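Particle-associated glycoside hydrolase (Acinetobacter phage Fri1, PDB 6C72) probably hydrolyses the capsular polysaccharide of its host Acinetobacter baumannii, acting as a trimeric, zinc-binding tailspike depolymerase during phage entry. Local coordinates at residues L90-A95 / Q114-Y119; V128-G133 / V145-T150; G52-W57 / Q84-V89. All coordinates share one frame; numbering follows the deposited sequence.

Contact 1 of 3, residues L90-A95 / Q114-Y119; sequences LHATQA and QKCVDY. With ZN (zinc ion), chain E; ZN (zinc ion), chain F.
Between L90 and A95, both of which pack on C116 of helix 110-122, the chain is turned by a short backbone bond of 2.7 Å from Q94 N to H91 O. A second, from A95 N to A92 O, completes one turn of 3-10 helix, and Q94 folds its side chain back so that OE1 accepts from H91 N at 3.2 Å. That donor stands above the amide carbonyl plane, 39° out of it. The turn delivers two alanines to one sulfur: C116 SG lies 3.4 Å from A95 CB and 3.7 Å from A92 CA. With chi1 at -63°, SG is anti to C116's own carbonyl carbon and leans out to the 3-10 turn; methyl groups suit this place because they let the two backbones come close. L90 works on the other flank, bringing CD2 to 3.7 Å from C116 CB. The same methyl approaches the Y119 ring at its edge, near the ring plane, and L90 also packs on M120. H91, the next strand residue, points away from the helix, as befits a polar ligand, and its imidazole bridges two zinc ions, ND1 at 2.4 Å from one and NE2 at 2.0 Å from the other, with waters adding to both sites. Along the helix, Q114 NE2 donates to D118 OD1 at 2.9 Å, meeting it from above the carboxylate plane; K142 gives D118 a salt bridge. The contact therefore separates an apolar side facing the helix from a metal-binding side, an arrangement consistent with a helix capping the N-terminal end of a beta-helix, as in related right-handed beta-helix proteins.

Contact 2 of 3, residues V128-G133 / V145-T150; sequences VQLPKG and VEVRGT
This is a parallel beta pairing between strands 126-129 and 145-148, near the N-terminal end of the beta-helix, extended by side-chain bonds where both strands give way to loop. Its ladder runs from V128 N to E146 O (2.8 Å), then R148 N to V128 O (2.9 Å), then L130 N to R148 O (2.6 Å, almost straight at 178°). V128 and V147 share one face; V128 packs on C116 and L113 of helix 110-122. Just beyond, L130 CD1 meets V147 CG1 at 3.6 Å, so branched apolar residues line this side. Q129 and R148 occupy the other face, with amide and guanidinium planes 31° apart. R148 approaches side-on and grips one oxygen twice, through NE at 2.7 Å and NH2 at 3.0 Å from Q129 OE1, which lies in the guanidinium plane. The bend of Q129 at chi2 (70°) lays the amide across toward the neighbouring strand, where NE2 donates to L130 O at 3.0 Å and weakly to G149 O. T150 suits its place as a short hydroxyl: OG1 donates to the same L130 O at 2.8 Å, in the carbonyl plane. R148 also packs on K88 of the second subunit. Bonds at both ends of the amide fix which way Q129 is turned, and the arginine's charge probably polarises its carbonyl, making NE2 a somewhat stronger donor to the backbone.

Contact 3 of 3, residues G52-W57 / Q84-V89; sequences GATYLW and QVHNKV
L56 and Q84 cross at about a right angle at the fraying end of an antiparallel pair, where strand 54-58 lies beside strand 80-83 in the small mixed sheet of the N-terminal region. Q84 CG is anti to its carbonyl carbon (chi1 -59°), and a further bend at chi2 swings the chain across the leucine, so that Q84 CG comes to 3.6 Å from L56 CG. The leucine branch thus lies against the aliphatic stem of the glutamine. Glutamine fits a partly exposed spot like this, since it offers methylenes to the leucine and a polar end. Two residues on, the H86 ring turns an edge to the strand: CE1 stands 4.1 Å from T54 CB, near the imidazole plane, in a loose approach at the surface. Beyond it the chain reverses in a turn from H86 to V89, with N87 and K88 both in left-handed backbone geometry, and K88 packs on N203 of the third subunit. The main bond across the contact is Q84 N to T54 O at 2.8 Å, which carries the ladder one step past the backbone pairing of L56 with L82. In a regular hydrogen-bonded pair T54 N would return the bond directly; here a water intervenes, accepting from T54 N at 3.1 Å and donating to Q84 O at 2.6 Å.

Along the chain the contacts come in series: contact 3 closes before contact 1 opens, and contact 1 before contact 2. Their centres step away from the N-terminal sheet, about 11 Å from contact 3 to contact 1, 10 Å from contact 1 to contact 2 and 16 Å between the outer two. Contacts 1 and 2 meet where strand 89-91 of one lies beside and parallel to strand 126-129 of the other, joined by backbone bonds of L90 and A92 with Q129. Contact 3 is tied in by packing, V85 against Y119 and V89 against Q129 and R148. Together they join the N-terminal sheet to the capped first strands of the beta-helix.

Contact 1 of 3, residues L90-A95 / Q114-Y119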
ATOM      1  N   LEU A  90     -34.814   2.111 -12.023  1.00 35.37           N
ATOM      2  CA  LEU A  90     -35.901   2.978 -12.446  1.00 34.37           C
ATOM      3  C   LEU A  90     -35.379   3.967 -13.481  1.00 32.26           C
ATOM      4  O   LEU A  90     -34.451   4.733 -13.195  1.00 31.50           O
ATOM      5  CB  LEU A  90     -36.495   3.712 -11.252  1.00 34.63           C
ATOM      6  CG  LEU A  90     -37.445   4.860 -11.573  1.00 33.10           C
ATOM      7  CD1 LEU A  90     -38.678   4.381 -12.326  1.00 34.01           C
ATOM      8  CD2 LEU A  90     -37.834   5.511 -10.271  1.00 32.87           C
ATOM      9  N   HIS A  91     -35.961   3.948 -14.679  1.00 39.21           N
ATOM     10  CA  HIS A  91     -35.636   4.955 -15.683  1.00 37.80           C
ATOM     11  C   HIS A  91     -36.412   6.227 -15.358  1.00 37.05           C
ATOM     12  O   HIS A  91     -37.638   6.188 -15.220  1.00 37.27           O
ATOM     13  CB  HIS A  91     -35.968   4.450 -17.087  1.00 37.66           C
ATOM     14  CG  HIS A  91     -35.090   3.327 -17.543  1.00 38.20           C
ATOM     15  ND1 HIS A  91     -34.144   3.476 -18.535  1.00 38.57           N
ATOM     16  CD2 HIS A  91     -35.002   2.039 -17.132  1.00 39.16           C
ATOM     17  CE1 HIS A  91     -33.506   2.331 -18.711  1.00 39.90           C
ATOM     18  NE2 HIS A  91     -34.005   1.444 -17.869  1.00 39.31           N
ATOM     19  N   ALA A  92     -35.703   7.345 -15.194  1.00 38.95           N
ATOM     20  CA  ALA A  92     -36.373   8.595 -14.859  1.00 38.64           C
ATOM     21  C   ALA A  92     -37.414   8.972 -15.910  1.00 38.24           C
ATOM     22  O   ALA A  92     -38.407   9.642 -15.591  1.00 38.39           O
ATOM     23  CB  ALA A  92     -35.352   9.712 -14.683  1.00 38.83           C
ATOM     24  N   THR A  93     -37.214   8.551 -17.166  1.00 33.58           N
ATOM     25  CA  THR A  93     -38.249   8.785 -18.168  1.00 35.35           C
ATOM     26  C   THR A  93     -39.578   8.149 -17.770  1.00 34.06           C
ATOM     27  O   THR A  93     -40.642   8.616 -18.201  1.00 35.00           O
ATOM     28  CB  THR A  93     -37.801   8.253 -19.526  1.00 38.16           C
ATOM     29  OG1 THR A  93     -37.402   6.886 -19.387  1.00 37.59           O
ATOM     30  CG2 THR A  93     -36.657   9.089 -20.101  1.00 40.39           C
ATOM     31  N   GLN A  94     -39.550   7.099 -16.954  1.00 32.43           N
ATOM     32  CA  GLN A  94     -40.789   6.469 -16.513  1.00 33.44           C
ATOM     33  C   GLN A  94     -41.511   7.276 -15.437  1.00 33.96           C
ATOM     34  O   GLN A  94     -42.581   6.849 -14.978  1.00 35.30           O
ATOM     35  CB  GLN A  94     -40.503   5.043 -16.022  1.00 34.75           C
ATOM     36  CG  GLN A  94     -39.938   4.138 -17.125  1.00 34.58           C
ATOM     37  CD  GLN A  94     -39.429   2.797 -16.612  1.00 35.87           C
ATOM     38  OE1 GLN A  94     -38.766   2.723 -15.576  1.00 36.44           O
ATOM     39  NE2 GLN A  94     -39.734   1.734 -17.339  1.00 36.56           N
ATOM     40  N   ALA A  95     -40.954   8.416 -15.017  1.00 38.78           N
ATOM     41  CA  ALA A  95     -41.662   9.395 -14.203  1.00 39.63           C
ATOM     42  C   ALA A  95     -42.001  10.652 -14.985  1.00 39.33           C
ATOM     43  O   ALA A  95     -42.452  11.638 -14.397  1.00 40.49           O
ATOM     44  CB  ALA A  95     -40.844   9.768 -12.969  1.00 40.13           C
ATOM     45  N   GLN A 114     -36.244  14.056  -8.374  1.00 31.50           N
ATOM     46  CA  GLN A 114     -36.284  13.816  -6.938  1.00 31.70           C
ATOM     47  C   GLN A 114     -37.299  12.738  -6.600  1.00 31.95           C
ATOM     48  O   GLN A 114     -37.097  11.957  -5.665  1.00 31.68           O
ATOM     49  CB  GLN A 114     -36.606  15.109  -6.193  1.00 32.93           C
ATOM     50  CG  GLN A 114     -36.352  15.002  -4.697  1.00 33.22           C
ATOM     51  CD  GLN A 114     -34.894  14.718  -4.387  1.00 32.29           C
ATOM     52  OE1 GLN A 114     -34.013  15.517  -4.710  1.00 32.19           O
ATOM     53  NE2 GLN A 114     -34.627  13.561  -3.790  1.00 31.76           N
ATOM     54  N   LYS A 115     -38.413  12.698  -7.332  1.00 38.69           N
ATOM     55  CA  LYS A 115     -39.396  11.639  -7.133  1.00 39.11           C
ATOM     56  C   LYS A 115     -38.785  10.272  -7.402  1.00 38.98           C
ATOM     57  O   LYS A 115     -39.070   9.299  -6.693  1.00 39.73           O
ATOM     58  CB  LYS A 115     -40.600  11.868  -8.040  1.00 39.17           C
ATOM     59  CG  LYS A 115     -41.716  12.624  -7.438  1.00 39.85           C
ATOM     60  CD  LYS A 115     -42.964  12.359  -8.272  1.00 40.02           C
ATOM     61  CE  LYS A 115     -43.699  13.636  -8.628  1.00 40.20           C
ATOM     62  NZ  LYS A 115     -44.450  14.115  -7.437  1.00 41.18           N
ATOM     63  N   CYS A 116     -37.962  10.176  -8.446  1.00 33.92           N
ATOM     64  CA  CYS A 116     -37.349   8.900  -8.788  1.00 34.27           C
ATOM     65  C   CYS A 116     -36.381   8.446  -7.696  1.00 34.40           C
ATOM     66  O   CYS A 116     -36.421   7.291  -7.256  1.00 35.45           O
ATOM     67  CB  CYS A 116     -36.637   9.008 -10.143  1.00 33.88           C
ATOM     68  SG  CYS A 116     -37.762   9.356 -11.539  1.00 34.24           S
ATOM     69  N   VAL A 117     -35.512   9.346  -7.237  1.00 29.71           N
ATOM     70  CA  VAL A 117     -34.553   8.972  -6.200  1.00 29.55           C
ATOM     71  C   VAL A 117     -35.289   8.587  -4.922  1.00 30.59           C
ATOM     72  O   VAL A 117     -34.964   7.578  -4.283  1.00 31.12           O
ATOM     73  CB  VAL A 117     -33.549  10.116  -5.955  1.00 29.43           C
ATOM     74  CG1 VAL A 117     -32.612   9.779  -4.818  1.00 30.19           C
ATOM     75  CG2 VAL A 117     -32.794  10.440  -7.223  1.00 28.73           C
ATOM     76  N   ASP A 118     -36.301   9.382  -4.544  1.00 36.48           N
ATOM     77  CA  ASP A 118     -37.074   9.114  -3.336  1.00 37.65           C
ATOM     78  C   ASP A 118     -37.814   7.788  -3.411  1.00 38.07           C
ATOM     79  O   ASP A 118     -37.881   7.054  -2.420  1.00 39.13           O
ATOM     80  CB  ASP A 118     -38.072  10.239  -3.074  1.00 37.86           C
ATOM     81  CG  ASP A 118     -37.410  11.506  -2.580  1.00 38.32           C
ATOM     82  OD1 ASP A 118     -36.164  11.529  -2.455  1.00 38.49           O
ATOM     83  OD2 ASP A 118     -38.150  12.468  -2.263  1.00 38.78           O
ATOM     84  N   TYR A 119     -38.395   7.469  -4.569  1.00 31.44           N
ATOM     85  CA  TYR A 119     -39.174   6.238  -4.664  1.00 31.78           C
ATOM     86  C   TYR A 119     -38.275   5.004  -4.638  1.00 32.24           C
ATOM     87  O   TYR A 119     -38.618   3.997  -4.000  1.00 33.70           O
ATOM     88  CB  TYR A 119     -40.045   6.254  -5.918  1.00 32.26           C
ATOM     89  CG  TYR A 119     -40.849   4.989  -6.077  1.00 32.83           C
ATOM     90  CD1 TYR A 119     -41.879   4.685  -5.199  1.00 33.62           C
ATOM     91  CD2 TYR A 119     -40.557   4.084  -7.084  1.00 33.89           C
ATOM     92  CE1 TYR A 119     -42.615   3.526  -5.326  1.00 35.17           C
ATOM     93  CE2 TYR A 119     -41.293   2.919  -7.228  1.00 35.50           C
ATOM     94  CZ  TYR A 119     -42.325   2.650  -6.346  1.00 36.11           C
ATOM     95  OH  TYR A 119     -43.050   1.492  -6.477  1.00 37.21           O
TER
HETATM   96 ZN    ZN E 802     -34.066   5.453 -19.864  1.00 76.53          ZN
HETATM   97 ZN    ZN F 803     -32.935  -0.279 -18.027  1.00 66.49          ZN
HETATM   98  O   HOH W   1     -34.315   7.289 -18.055  1.00 18.23           O
HETATM   99  O   HOH W   2     -33.619  -1.112 -19.581  1.00 31.53           O
HETATM  100  O   HOH W   3     -30.556   0.221 -17.608  1.00 25.78           O

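Contact 2 of 3, residues V128-G133 / V145-T150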
ATOM      1  N   VAL A 128     -31.282   4.925 -10.379  1.00 28.95           N
ATOM      2  CA  VAL A 128     -32.096   5.803 -11.208  1.00 28.53           C
ATOM      3  C   VAL A 128     -31.307   6.058 -12.482  1.00 28.81           C
ATOM      4  O   VAL A 128     -30.232   6.678 -12.447  1.00 27.88           O
ATOM      5  CB  VAL A 128     -32.448   7.114 -10.500  1.00 28.22           C
ATOM      6  CG1 VAL A 128     -33.069   8.062 -11.509  1.00 28.32           C
ATOM      7  CG2 VAL A 128     -33.392   6.848  -9.333  1.00 28.59           C
ATOM      8  N   GLN A 129     -31.817   5.535 -13.595  1.00 31.61           N
ATOM      9  CA  GLN A 129     -31.176   5.670 -14.895  1.00 32.10           C
ATOM     10  C   GLN A 129     -31.624   6.973 -15.542  1.00 30.51           C
ATOM     11  O   GLN A 129     -32.828   7.252 -15.621  1.00 29.95           O
ATOM     12  CB  GLN A 129     -31.533   4.480 -15.789  1.00 33.48           C
ATOM     13  CG  GLN A 129     -30.930   4.531 -17.176  1.00 34.05           C
ATOM     14  CD  GLN A 129     -29.415   4.328 -17.165  1.00 34.04           C
ATOM     15  OE1 GLN A 129     -28.902   3.385 -16.546  1.00 34.34           O
ATOM     16  NE2 GLN A 129     -28.692   5.213 -17.848  1.00 33.53           N
ATOM     17  N   LEU A 130     -30.684   7.764 -15.952  1.00 28.20           N
ATOM     18  CA  LEU A 130     -31.007   8.950 -16.726  1.00 28.21           C
ATOM     19  C   LEU A 130     -30.808   8.665 -18.205  1.00 28.69           C
ATOM     20  O   LEU A 130     -29.940   7.873 -18.571  1.00 28.76           O
ATOM     21  CB  LEU A 130     -30.134  10.143 -16.334  1.00 27.53           C
ATOM     22  CG  LEU A 130     -30.252  10.564 -14.878  1.00 27.28           C
ATOM     23  CD1 LEU A 130     -29.388  11.776 -14.581  1.00 26.91           C
ATOM     24  CD2 LEU A 130     -31.718  10.811 -14.519  1.00 27.83           C
ATOM     25  N   PRO A 131     -31.598   9.252 -19.087  1.00 29.28           N
ATOM     26  CA  PRO A 131     -31.374   9.078 -20.524  1.00 29.90           C
ATOM     27  C   PRO A 131     -30.280  10.029 -20.996  1.00 29.28           C
ATOM     28  O   PRO A 131     -29.743  10.823 -20.243  1.00 28.48           O
ATOM     29  CB  PRO A 131     -32.730   9.456 -21.126  1.00 30.97           C
ATOM     30  CG  PRO A 131     -33.202  10.542 -20.216  1.00 30.61           C
ATOM     31  CD  PRO A 131     -32.743  10.140 -18.820  1.00 29.68           C
ATOM     32  N   LYS A 132     -29.987   9.967 -22.281  1.00 30.98           N
ATOM     33  CA  LYS A 132     -29.155  10.993 -22.884  1.00 30.47           C
ATOM     34  C   LYS A 132     -29.908  12.325 -22.904  1.00 29.61           C
ATOM     35  O   LYS A 132     -31.134  12.377 -22.796  1.00 30.35           O
ATOM     36  CB  LYS A 132     -28.757  10.593 -24.306  1.00 31.95           C
ATOM     37  CG  LYS A 132     -27.862   9.363 -24.367  1.00 33.34           C
ATOM     38  CD  LYS A 132     -27.269   9.186 -25.736  1.00 34.20           C
ATOM     39  CE  LYS A 132     -28.290   8.626 -26.693  1.00 34.03           C
ATOM     40  NZ  LYS A 132     -27.730   8.655 -28.054  1.00 33.79           N
ATOM     41  N   GLY A 133     -29.151  13.406 -23.015  1.00 32.79           N
ATOM     42  CA  GLY A 133     -29.701  14.742 -23.118  1.00 31.65           C
ATOM     43  C   GLY A 133     -29.207  15.639 -21.998  1.00 30.00           C
ATOM     44  O   GLY A 133     -28.521  15.209 -21.070  1.00 29.38           O
ATOM     45  N   VAL A 145     -28.990   4.559  -3.310  1.00 30.46           N
ATOM     46  CA  VAL A 145     -29.475   4.897  -4.640  1.00 29.69           C
ATOM     47  C   VAL A 145     -28.330   5.514  -5.426  1.00 29.39           C
ATOM     48  O   VAL A 145     -27.630   6.397  -4.915  1.00 29.50           O
ATOM     49  CB  VAL A 145     -30.676   5.857  -4.591  1.00 29.33           C
ATOM     50  CG1 VAL A 145     -31.022   6.344  -6.004  1.00 28.77           C
ATOM     51  CG2 VAL A 145     -31.874   5.174  -3.918  1.00 29.71           C
ATOM     52  N   GLU A 146     -28.143   5.051  -6.659  1.00 33.21           N
ATOM     53  CA  GLU A 146     -27.147   5.583  -7.577  1.00 32.17           C
ATOM     54  C   GLU A 146     -27.852   6.202  -8.780  1.00 31.76           C
ATOM     55  O   GLU A 146     -28.756   5.588  -9.356  1.00 33.17           O
ATOM     56  CB  GLU A 146     -26.189   4.479  -8.040  1.00 33.25           C
ATOM     57  CG  GLU A 146     -25.256   4.883  -9.184  1.00 32.52           C
ATOM     58  CD  GLU A 146     -24.477   3.704  -9.750  1.00 33.87           C
ATOM     59  OE1 GLU A 146     -24.534   2.593  -9.170  1.00 35.28           O
ATOM     60  OE2 GLU A 146     -23.809   3.881 -10.790  1.00 33.64           O
ATOM     61  N   VAL A 147     -27.428   7.402  -9.165  1.00 30.94           N
ATOM     62  CA  VAL A 147     -27.913   8.070 -10.368  1.00 30.57           C
ATOM     63  C   VAL A 147     -26.926   7.757 -11.482  1.00 31.02           C
ATOM     64  O   VAL A 147     -25.716   7.944 -11.311  1.00 30.37           O
ATOM     65  CB  VAL A 147     -28.058   9.585 -10.155  1.00 29.42           C
ATOM     66  CG1 VAL A 147     -28.406  10.279 -11.454  1.00 29.08           C
ATOM     67  CG2 VAL A 147     -29.119   9.879  -9.102  1.00 29.76           C
ATOM     68  N   ARG A 148     -27.426   7.219 -12.595  1.00 27.47           N
ATOM     69  CA  ARG A 148     -26.575   6.737 -13.672  1.00 27.72           C
ATOM     70  C   ARG A 148     -27.034   7.318 -15.003  1.00 27.54           C
ATOM     71  O   ARG A 148     -28.217   7.247 -15.341  1.00 27.70           O
ATOM     72  CB  ARG A 148     -26.578   5.200 -13.724  1.00 28.55           C
ATOM     73  CG  ARG A 148     -25.605   4.616 -14.741  1.00 29.16           C
ATOM     74  CD  ARG A 148     -25.563   3.089 -14.676  1.00 30.32           C
ATOM     75  NE  ARG A 148     -26.832   2.490 -15.078  1.00 30.67           N
ATOM     76  CZ  ARG A 148     -27.260   1.293 -14.685  1.00 31.57           C
ATOM     77  NH1 ARG A 148     -26.521   0.557 -13.864  1.00 32.24           N
ATOM     78  NH2 ARG A 148     -28.438   0.840 -15.101  1.00 31.99           N
ATOM     79  N   GLY A 149     -26.096   7.889 -15.759  1.00 31.32           N
ATOM     80  CA  GLY A 149     -26.385   8.403 -17.079  1.00 31.49           C
ATOM     81  C   GLY A 149     -26.158   7.369 -18.168  1.00 31.57           C
ATOM     82  O   GLY A 149     -25.920   6.186 -17.917  1.00 31.60           O
ATOM     83  N   THR A 150     -26.219   7.850 -19.409  1.00 30.85           N
ATOM     84  CA  THR A 150     -26.105   7.034 -20.611  1.00 30.99           C
ATOM     85  C   THR A 150     -24.971   7.589 -21.460  1.00 31.04           C
ATOM     86  O   THR A 150     -25.010   8.753 -21.863  1.00 31.13           O
ATOM     87  CB  THR A 150     -27.416   7.042 -21.411  1.00 31.11           C
ATOM     88  OG1 THR A 150     -28.500   6.555 -20.602  1.00 31.14           O
ATOM     89  CG2 THR A 150     -27.302   6.195 -22.686  1.00 31.32           C
TER

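Contact 3 of 3, residues G52-W57 / Q84-V89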
ATOM      1  N   GLY A  52     -41.639   4.004 -21.330  1.00 42.54           N
ATOM      2  CA  GLY A  52     -42.537   2.873 -21.194  1.00 43.35           C
ATOM      3  C   GLY A  52     -42.252   2.077 -19.935  1.00 41.09           C
ATOM      4  O   GLY A  52     -41.126   2.040 -19.437  1.00 39.18           O
ATOM      5  N   ALA A  53     -43.298   1.444 -19.403  1.00 41.57           N
ATOM      6  CA  ALA A  53     -43.182   0.741 -18.134  1.00 39.79           C
ATOM      7  C   ALA A  53     -44.304  -0.288 -18.010  1.00 41.60           C
ATOM      8  O   ALA A  53     -45.162  -0.425 -18.890  1.00 44.17           O
ATOM      9  CB  ALA A  53     -43.190   1.728 -16.967  1.00 37.52           C
ATOM     10  N   THR A  54     -44.263  -1.033 -16.907  1.00 57.51           N
ATOM     11  CA  THR A  54     -45.233  -2.067 -16.585  1.00 59.97           C
ATOM     12  C   THR A  54     -45.952  -1.697 -15.296  1.00 61.57           C
ATOM     13  O   THR A  54     -45.322  -1.267 -14.325  1.00 61.90           O
ATOM     14  CB  THR A  54     -44.555  -3.430 -16.447  1.00 61.79           C
ATOM     15  OG1 THR A  54     -43.980  -3.789 -17.706  1.00 60.52           O
ATOM     16  CG2 THR A  54     -45.550  -4.497 -16.041  1.00 64.89           C
ATOM     17  N   TYR A  55     -47.266  -1.893 -15.286  1.00 47.43           N
ATOM     18  CA  TYR A  55     -48.110  -1.479 -14.178  1.00 49.13           C
ATOM     19  C   TYR A  55     -49.010  -2.623 -13.738  1.00 52.65           C
ATOM     20  O   TYR A  55     -49.308  -3.540 -14.508  1.00 52.92           O
ATOM     21  CB  TYR A  55     -48.961  -0.265 -14.565  1.00 46.82           C
ATOM     22  CG  TYR A  55     -48.148   0.934 -15.003  1.00 43.58           C
ATOM     23  CD1 TYR A  55     -47.659   1.034 -16.303  1.00 41.79           C
ATOM     24  CD2 TYR A  55     -47.880   1.976 -14.117  1.00 42.68           C
ATOM     25  CE1 TYR A  55     -46.912   2.130 -16.706  1.00 39.61           C
ATOM     26  CE2 TYR A  55     -47.146   3.081 -14.514  1.00 40.42           C
ATOM     27  CZ  TYR A  55     -46.664   3.147 -15.809  1.00 39.06           C
ATOM     28  OH  TYR A  55     -45.936   4.237 -16.203  1.00 37.49           O
ATOM     29  N   LEU A  56     -49.433  -2.560 -12.476  1.00 48.67           N
ATOM     30  CA  LEU A  56     -50.393  -3.498 -11.909  1.00 51.41           C
ATOM     31  C   LEU A  56     -51.622  -2.733 -11.428  1.00 51.01           C
ATOM     32  O   LEU A  56     -51.507  -1.699 -10.761  1.00 49.44           O
ATOM     33  CB  LEU A  56     -49.783  -4.293 -10.747  1.00 54.32           C
ATOM     34  CG  LEU A  56     -48.664  -5.286 -11.072  1.00 54.92           C
ATOM     35  CD1 LEU A  56     -48.275  -6.088  -9.831  1.00 58.61           C
ATOM     36  CD2 LEU A  56     -49.077  -6.207 -12.204  1.00 54.26           C
ATOM     37  N   TRP A  57     -52.797  -3.254 -11.756  1.00 47.92           N
ATOM     38  CA  TRP A  57     -54.042  -2.558 -11.462  1.00 46.84           C
ATOM     39  C   TRP A  57     -54.433  -2.746 -10.000  1.00 48.28           C
ATOM     40  O   TRP A  57     -54.454  -3.871  -9.496  1.00 51.14           O
ATOM     41  CB  TRP A  57     -55.148  -3.071 -12.386  1.00 47.13           C
ATOM     42  CG  TRP A  57     -56.507  -2.523 -12.102  1.00 46.82           C
ATOM     43  CD1 TRP A  57     -57.584  -3.217 -11.633  1.00 49.68           C
ATOM     44  CD2 TRP A  57     -56.942  -1.167 -12.268  1.00 45.09           C
ATOM     45  NE1 TRP A  57     -58.662  -2.377 -11.499  1.00 49.68           N
ATOM     46  CE2 TRP A  57     -58.294  -1.111 -11.878  1.00 46.94           C
ATOM     47  CE3 TRP A  57     -56.318   0.003 -12.707  1.00 42.61           C
ATOM     48  CZ2 TRP A  57     -59.039   0.073 -11.916  1.00 46.37           C
ATOM     49  CZ3 TRP A  57     -57.052   1.174 -12.744  1.00 42.20           C
ATOM     50  CH2 TRP A  57     -58.401   1.203 -12.350  1.00 44.05           C
ATOM     51  N   GLN A  84     -44.288  -1.056 -11.701  1.00 56.56           N
ATOM     52  CA  GLN A  84     -43.466  -2.198 -11.306  1.00 58.89           C
ATOM     53  C   GLN A  84     -42.041  -1.938 -11.760  1.00 56.13           C
ATOM     54  O   GLN A  84     -41.755  -1.944 -12.961  1.00 53.57           O
ATOM     55  CB  GLN A  84     -43.975  -3.512 -11.893  1.00 60.14           C
ATOM     56  CG  GLN A  84     -45.400  -3.872 -11.512  1.00 62.64           C
ATOM     57  CD  GLN A  84     -45.621  -3.990 -10.002  1.00 65.98           C
ATOM     58  OE1 GLN A  84     -46.527  -3.358  -9.453  1.00 66.49           O
ATOM     59  NE2 GLN A  84     -44.810  -4.814  -9.332  1.00 67.98           N
ATOM     60  N   VAL A  85     -41.152  -1.718 -10.807  1.00 33.75           N
ATOM     61  CA  VAL A  85     -39.735  -1.544 -11.098  1.00 33.26           C
ATOM     62  C   VAL A  85     -39.074  -2.910 -11.121  1.00 35.76           C
ATOM     63  O   VAL A  85     -39.182  -3.680 -10.160  1.00 37.20           O
ATOM     64  CB  VAL A  85     -39.064  -0.643 -10.048  1.00 31.60           C
ATOM     65  CG1 VAL A  85     -37.558  -0.584 -10.305  1.00 31.53           C
ATOM     66  CG2 VAL A  85     -39.681   0.744 -10.055  1.00 29.76           C
ATOM     67  N   HIS A  86     -38.362  -3.208 -12.197  1.00 57.26           N
ATOM     68  CA  HIS A  86     -37.674  -4.482 -12.303  1.00 58.24           C
ATOM     69  C   HIS A  86     -36.169  -4.266 -12.228  1.00 56.71           C
ATOM     70  O   HIS A  86     -35.654  -3.212 -12.612  1.00 54.35           O
ATOM     71  CB  HIS A  86     -38.048  -5.202 -13.605  1.00 57.77           C
ATOM     72  CG  HIS A  86     -39.506  -5.537 -13.719  1.00 59.33           C
ATOM     73  ND1 HIS A  86     -40.386  -4.790 -14.475  1.00 57.51           N
ATOM     74  CD2 HIS A  86     -40.237  -6.544 -13.179  1.00 62.64           C
ATOM     75  CE1 HIS A  86     -41.596  -5.315 -14.389  1.00 59.45           C
ATOM     76  NE2 HIS A  86     -41.534  -6.380 -13.609  1.00 62.65           N
ATOM     77  N   ASN A  87     -35.468  -5.284 -11.728  0.70 41.83           N
ATOM     78  CA  ASN A  87     -34.004  -5.313 -11.650  0.70 42.34           C
ATOM     79  C   ASN A  87     -33.433  -4.128 -10.858  0.70 39.33           C
ATOM     80  O   ASN A  87     -32.286  -3.737 -11.067  0.70 39.05           O
ATOM     81  CB  ASN A  87     -33.390  -5.381 -13.059  0.70 43.84           C
ATOM     82  CG  ASN A  87     -31.942  -5.875 -13.055  0.70 45.89           C
ATOM     83  OD1 ASN A  87     -31.667  -7.045 -12.780  0.70 49.06           O
ATOM     84  ND2 ASN A  87     -31.012  -4.981 -13.378  0.70 44.51           N
ATOM     85  N   LYS A  88     -34.220  -3.546  -9.947  1.00 37.49           N
ATOM     86  CA  LYS A  88     -33.796  -2.410  -9.119  1.00 35.24           C
ATOM     87  C   LYS A  88     -33.260  -1.241  -9.946  1.00 33.41           C
ATOM     88  O   LYS A  88     -32.367  -0.517  -9.504  1.00 32.54           O
ATOM     89  CB  LYS A  88     -32.760  -2.837  -8.076  1.00 36.54           C
ATOM     90  CG  LYS A  88     -33.235  -3.937  -7.138  1.00 39.04           C
ATOM     91  CD  LYS A  88     -32.095  -4.454  -6.265  1.00 41.07           C
ATOM     92  CE  LYS A  88     -31.514  -3.344  -5.384  1.00 39.42           C
ATOM     93  NZ  LYS A  88     -30.406  -3.853  -4.523  1.00 41.73           N
ATOM     94  N   VAL A  89     -33.821  -1.016 -11.130  1.00 33.24           N
ATOM     95  CA  VAL A  89     -33.454   0.104 -11.991  1.00 32.22           C
ATOM     96  C   VAL A  89     -34.731   0.837 -12.376  1.00 31.07           C
ATOM     97  O   VAL A  89     -35.643   0.240 -12.957  1.00 32.00           O
ATOM     98  CB  VAL A  89     -32.695  -0.341 -13.260  1.00 34.28           C
ATOM     99  CG1 VAL A  89     -32.350   0.868 -14.123  1.00 33.82           C
ATOM    100  CG2 VAL A  89     -31.431  -1.108 -12.910  1.00 35.83           C
TER
HETATM  101  O   HOH W   4     -41.698  -0.705 -15.259  1.00 32.93           O